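Long-range contact in nigritoxine (Vibrio nigripulchritudo, PDB 5M41), which is a bacterial protein toxin, with a new fold, that acts on crustaceans and insects: residues T33-I45 with S175-Y187. Sequence-based numbering, arbitrary orientation.
Sequences TKEAQQNLYQFAI and SELSKILVERLDY
Knobs-into-holes packing joins helices 34-54 and 177-191 in the N-terminal part of the toxin, the short segment axes passing 8.3 Å apart with 113° between their N-to-C directions. Y41, S178 and V182 are the knobs. Y41 fits among S178, L181, V182 and L185: CB of L181 stands over one face of its ring, a CH-pi contact 4.0 Å from the centroid, while CD2 of L185 meets the ring edge. The phenol is held at its end, where Y41 OH accepts from a water that also donates to L181 O, and is hydrogen-bonded to N85 OD1. V182 packs between K34, Q37, Q38 and Y41 of helix 34-54; with CG1 anti to its backbone N (chi1 165°), CG2 faces the Q37 carbonyl, 3.6 Å from Q37 O. S178 settles among Q38, Y41, Q42 and I45, its CB 3.4 Å from Q38 O. A second water donates to Q42 OE1 and accepts from S178 N. Beyond S178, I45 CD1 touches L177 CD2 and L181 CD1. Helices 22-30 and 195-203 add Y29 and L203 around Y41 and L185, whose side chain lies about 11 Å from the magnesium ion bound at V189, E192 and D195. At the exposed margin the Q38 amide lies alongside the K179 chain, and E183 OE2 forms salt bridges to K179 NZ, syn but 27° out of the carboxylate plane, at 2.7 Å, and across the contact to K34 NZ at 3.5 Å.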
loop_
_atom_site.group_PDB
_atom_site.type_symbol
_atom_site.label_atom_id
_atom_site.label_comp_id
_atom_site.label_asym_id
_atom_site.label_seq_id
_atom_site.Cartn_x
_atom_site.Cartn_y
_atom_site.Cartn_z
ATOM N N THR A 33 20.267 15.025 -18.515
ATOM C CA THR A 33 21.629 15.287 -19.019
ATOM C C THR A 33 21.509 16.234 -20.229
ATOM O O THR A 33 20.441 16.324 -20.842
ATOM C CB THR A 33 22.319 13.994 -19.504
ATOM O OG1 THR A 33 21.560 13.462 -20.585
ATOM C CG2 THR A 33 22.421 12.911 -18.344
ATOM N N LYS A 34 22.593 16.926 -20.568
ATOM C CA LYS A 34 22.642 17.751 -21.791
ATOM C C LYS A 34 22.203 16.975 -23.039
ATOM O O LYS A 34 21.406 17.476 -23.853
ATOM C CB LYS A 34 24.047 18.315 -21.997
ATOM C CG LYS A 34 24.297 19.654 -21.306
ATOM C CD LYS A 34 24.012 20.830 -22.252
ATOM C CE LYS A 34 25.245 21.267 -23.040
ATOM N NZ LYS A 34 24.848 21.922 -24.315
ATOM N N GLU A 35 22.682 15.741 -23.157
ATOM C CA GLU A 35 22.304 14.857 -24.270
ATOM C C GLU A 35 20.778 14.641 -24.369
ATOM O O GLU A 35 20.195 14.733 -25.461
ATOM C CB GLU A 35 23.038 13.506 -24.132
ATOM C CG GLU A 35 22.769 12.536 -25.282
ATOM C CD GLU A 35 23.294 11.094 -25.058
ATOM O OE1 GLU A 35 23.996 10.791 -24.050
ATOM O OE2 GLU A 35 22.975 10.237 -25.909
ATOM N N ALA A 36 20.154 14.323 -23.234
ATOM C CA ALA A 36 18.691 14.147 -23.137
ATOM C C ALA A 36 17.920 15.444 -23.455
ATOM O O ALA A 36 16.867 15.393 -24.079
ATOM C CB ALA A 36 18.301 13.633 -21.760
ATOM N N GLN A 37 18.425 16.592 -22.999
ATOM C CA GLN A 37 17.819 17.897 -23.369
ATOM C C GLN A 37 17.889 18.174 -24.887
ATOM O O GLN A 37 16.920 18.654 -25.458
ATOM C CB GLN A 37 18.446 19.081 -22.590
ATOM C CG GLN A 37 18.335 18.963 -21.055
ATOM C CD GLN A 37 19.219 19.964 -20.317
ATOM O OE1 GLN A 37 20.236 20.408 -20.842
ATOM N NE2 GLN A 37 18.839 20.313 -19.087
ATOM N N GLN A 38 19.037 17.904 -25.519
ATOM C CA GLN A 38 19.176 18.003 -26.975
ATOM C C GLN A 38 18.189 17.075 -27.687
ATOM O O GLN A 38 17.532 17.467 -28.684
ATOM C CB GLN A 38 20.623 17.677 -27.408
ATOM C CG GLN A 38 21.619 18.702 -26.864
ATOM C CD GLN A 38 23.071 18.350 -27.114
ATOM O OE1 GLN A 38 23.379 17.365 -27.768
ATOM N NE2 GLN A 38 23.969 19.154 -26.574
ATOM N N ASN A 39 18.097 15.848 -27.185
ATOM C CA ASN A 39 17.171 14.867 -27.741
ATOM C C ASN A 39 15.732 15.382 -27.628
ATOM O O ASN A 39 14.935 15.230 -28.548
ATOM C CB ASN A 39 17.256 13.551 -26.971
ATOM C CG ASN A 39 18.486 12.722 -27.316
ATOM O OD1 ASN A 39 18.752 11.720 -26.658
ATOM N ND2 ASN A 39 19.244 13.141 -28.285
ATOM N N LEU A 40 15.391 15.942 -26.470
ATOM C CA LEU A 40 14.064 16.547 -26.294
ATOM C C LEU A 40 13.810 17.597 -27.397
ATOM O O LEU A 40 12.741 17.597 -28.055
ATOM C CB LEU A 40 13.973 17.184 -24.901
ATOM C CG LEU A 40 12.697 17.784 -24.330
ATOM C CD1 LEU A 40 12.861 17.987 -22.807
ATOM C CD2 LEU A 40 12.418 19.144 -24.968
ATOM N N TYR A 41 14.754 18.524 -27.568
ATOM C CA TYR A 41 14.559 19.551 -28.603
ATOM C C TYR A 41 14.511 18.930 -29.999
ATOM O O TYR A 41 13.694 19.325 -30.844
ATOM C CB TYR A 41 15.639 20.621 -28.522
ATOM C CG TYR A 41 15.156 21.854 -27.750
ATOM C CD1 TYR A 41 14.195 22.702 -28.299
ATOM C CD2 TYR A 41 15.634 22.146 -26.468
ATOM C CE1 TYR A 41 13.737 23.819 -27.604
ATOM C CE2 TYR A 41 15.183 23.269 -25.775
ATOM C CZ TYR A 41 14.235 24.102 -26.352
ATOM O OH TYR A 41 13.793 25.242 -25.683
ATOM N N GLN A 42 15.366 17.924 -30.209
ATOM C CA GLN A 42 15.455 17.255 -31.485
ATOM C C GLN A 42 14.108 16.649 -31.865
ATOM O O GLN A 42 13.682 16.782 -33.013
ATOM C CB GLN A 42 16.525 16.176 -31.430
ATOM C CG GLN A 42 16.727 15.429 -32.719
ATOM C CD GLN A 42 17.889 15.982 -33.484
ATOM O OE1 GLN A 42 18.084 17.201 -33.555
ATOM N NE2 GLN A 42 18.682 15.094 -34.062
ATOM N N PHE A 43 13.451 15.973 -30.910
ATOM C CA PHE A 43 12.132 15.381 -31.168
ATOM C C PHE A 43 11.051 16.427 -31.435
ATOM O O PHE A 43 10.190 16.205 -32.285
ATOM C CB PHE A 43 11.683 14.471 -30.022
ATOM C CG PHE A 43 12.371 13.122 -29.995
ATOM C CD1 PHE A 43 12.389 12.302 -31.129
ATOM C CD2 PHE A 43 12.944 12.640 -28.808
ATOM C CE1 PHE A 43 13.005 11.046 -31.111
ATOM C CE2 PHE A 43 13.550 11.380 -28.778
ATOM C CZ PHE A 43 13.589 10.585 -29.931
ATOM N N ALA A 44 11.080 17.546 -30.685
ATOM C CA ALA A 44 10.214 18.694 -30.977
ATOM C C ALA A 44 10.378 19.210 -32.423
ATOM O O ALA A 44 9.383 19.466 -33.126
ATOM C CB ALA A 44 10.452 19.830 -29.983
ATOM N N ILE A 45 11.626 19.382 -32.846
ATOM C CA ILE A 45 11.930 19.794 -34.218
ATOM C C ILE A 45 11.343 18.791 -35.219
ATOM O O ILE A 45 10.641 19.185 -36.166
ATOM C CB ILE A 45 13.440 19.949 -34.460
ATOM C CG1 ILE A 45 13.998 21.078 -33.595
ATOM C CG2 ILE A 45 13.723 20.304 -35.925
ATOM C CD1 ILE A 45 15.518 21.027 -33.468
ATOM N N SER A 175 22.076 19.732 -38.153
ATOM C CA SER A 175 22.555 18.753 -37.174
ATOM C C SER A 175 23.088 19.449 -35.902
ATOM O O SER A 175 23.265 18.814 -34.871
ATOM C CB SER A 175 23.646 17.892 -37.801
ATOM O OG SER A 175 24.758 18.705 -38.151
ATOM N N GLU A 176 23.347 20.750 -35.981
ATOM C CA GLU A 176 23.879 21.487 -34.836
ATOM C C GLU A 176 22.773 22.228 -34.050
ATOM O O GLU A 176 23.037 22.855 -33.028
ATOM C CB GLU A 176 24.986 22.464 -35.279
ATOM C CG GLU A 176 26.157 21.819 -36.029
ATOM C CD GLU A 176 26.772 20.635 -35.280
ATOM O OE1 GLU A 176 27.180 20.821 -34.106
ATOM O OE2 GLU A 176 26.848 19.517 -35.864
ATOM N N LEU A 177 21.538 22.127 -34.520
ATOM C CA LEU A 177 20.462 22.996 -34.053
ATOM C C LEU A 177 20.005 22.678 -32.627
ATOM O O LEU A 177 19.849 23.589 -31.812
ATOM C CB LEU A 177 19.284 22.979 -35.032
ATOM C CG LEU A 177 18.028 23.801 -34.709
ATOM C CD1 LEU A 177 18.337 25.303 -34.511
ATOM C CD2 LEU A 177 16.952 23.584 -35.765
ATOM N N SER A 178 19.768 21.403 -32.323
ATOM C CA SER A 178 19.180 21.102 -31.024
ATOM C C SER A 178 20.133 21.490 -29.897
ATOM O O SER A 178 19.697 21.927 -28.855
ATOM C CB SER A 178 18.703 19.642 -30.950
ATOM O OG SER A 178 19.810 18.747 -30.969
ATOM N N LYS A 179 21.439 21.416 -30.144
ATOM C CA LYS A 179 22.434 21.812 -29.153
ATOM C C LYS A 179 22.317 23.323 -28.902
ATOM O O LYS A 179 22.308 23.767 -27.757
ATOM C CB LYS A 179 23.841 21.475 -29.670
ATOM C CG LYS A 179 25.006 21.912 -28.776
ATOM C CD LYS A 179 26.237 21.027 -29.049
ATOM C CE LYS A 179 27.254 21.019 -27.908
ATOM N NZ LYS A 179 27.787 22.376 -27.618
ATOM N N ILE A 180 22.248 24.101 -29.982
ATOM C CA ILE A 180 22.195 25.562 -29.872
ATOM C C ILE A 180 20.929 25.970 -29.130
ATOM O O ILE A 180 20.962 26.907 -28.343
ATOM C CB ILE A 180 22.280 26.298 -31.253
ATOM C CG1 ILE A 180 23.565 25.961 -32.051
ATOM C CG2 ILE A 180 22.181 27.835 -31.100
ATOM C CD1 ILE A 180 24.839 26.010 -31.252
ATOM N N LEU A 181 19.810 25.301 -29.408
ATOM C CA LEU A 181 18.538 25.612 -28.711
ATOM C C LEU A 181 18.605 25.351 -27.216
ATOM O O LEU A 181 18.089 26.139 -26.414
ATOM C CB LEU A 181 17.368 24.828 -29.323
ATOM C CG LEU A 181 16.905 25.313 -30.705
ATOM C CD1 LEU A 181 16.188 24.189 -31.444
ATOM C CD2 LEU A 181 15.995 26.531 -30.606
ATOM N N VAL A 182 19.219 24.239 -26.845
ATOM C CA VAL A 182 19.461 23.925 -25.418
ATOM C C VAL A 182 20.313 25.017 -24.790
ATOM O O VAL A 182 19.981 25.519 -23.701
ATOM C CB VAL A 182 20.140 22.548 -25.251
ATOM C CG1 VAL A 182 20.734 22.360 -23.838
ATOM C CG2 VAL A 182 19.123 21.447 -25.567
ATOM N N GLU A 183 21.385 25.415 -25.483
ATOM C CA GLU A 183 22.280 26.429 -24.902
ATOM C C GLU A 183 21.564 27.778 -24.839
ATOM O O GLU A 183 21.787 28.535 -23.922
ATOM C CB GLU A 183 23.613 26.522 -25.688
ATOM C CG GLU A 183 24.525 25.318 -25.424
ATOM C CD GLU A 183 25.535 25.022 -26.540
ATOM O OE1 GLU A 183 25.327 25.392 -27.717
ATOM O OE2 GLU A 183 26.535 24.344 -26.246
ATOM N N ARG A 184 20.715 28.075 -25.821
ATOM C CA ARG A 184 19.923 29.319 -25.779
ATOM C C ARG A 184 18.955 29.364 -24.591
ATOM O O ARG A 184 18.854 30.371 -23.907
ATOM C CB ARG A 184 19.199 29.556 -27.132
ATOM C CG ARG A 184 18.107 30.622 -27.085
ATOM C CD ARG A 184 18.634 32.020 -26.774
ATOM N NE ARG A 184 17.532 32.856 -26.331
ATOM C CZ ARG A 184 17.581 34.170 -26.179
ATOM N NH1 ARG A 184 18.705 34.845 -26.408
ATOM N NH2 ARG A 184 16.492 34.804 -25.760
ATOM N N LEU A 185 18.257 28.263 -24.325
ATOM C CA LEU A 185 17.335 28.209 -23.198
ATOM C C LEU A 185 18.110 28.375 -21.873
ATOM O O LEU A 185 17.696 29.117 -20.981
ATOM C CB LEU A 185 16.516 26.899 -23.249
ATOM C CG LEU A 185 15.579 26.599 -22.074
ATOM C CD1 LEU A 185 14.580 27.761 -21.936
ATOM C CD2 LEU A 185 14.861 25.250 -22.208
ATOM N N ASP A 186 19.244 27.692 -21.734
ATOM C CA ASP A 186 20.064 27.855 -20.525
ATOM C C ASP A 186 20.451 29.335 -20.321
ATOM O O ASP A 186 20.346 29.867 -19.229
ATOM C CB ASP A 186 21.350 27.025 -20.603
ATOM C CG ASP A 186 21.119 25.535 -20.387
ATOM O OD1 ASP A 186 20.073 25.124 -19.832
ATOM O OD2 ASP A 186 22.001 24.763 -20.800
ATOM N N TYR A 187 20.907 29.989 -21.379
ATOM C CA TYR A 187 21.236 31.400 -21.303
ATOM C C TYR A 187 20.039 32.251 -20.923
ATOM O O TYR A 187 20.145 33.153 -20.105
ATOM C CB TYR A 187 21.794 31.879 -22.648
ATOM C CG TYR A 187 21.945 33.383 -22.760
ATOM C CD1 TYR A 187 22.956 34.060 -22.075
ATOM C CD2 TYR A 187 21.102 34.125 -23.599
ATOM C CE1 TYR A 187 23.106 35.447 -22.196
ATOM C CE2 TYR A 187 21.247 35.512 -23.740
ATOM C CZ TYR A 187 22.260 36.164 -23.042
ATOM O OH TYR A 187 22.393 37.538 -23.183
HETATM O O HOH W 1 15.606 27.173 -27.010
HETATM O O HOH W 2 19.828 19.271 -34.309
#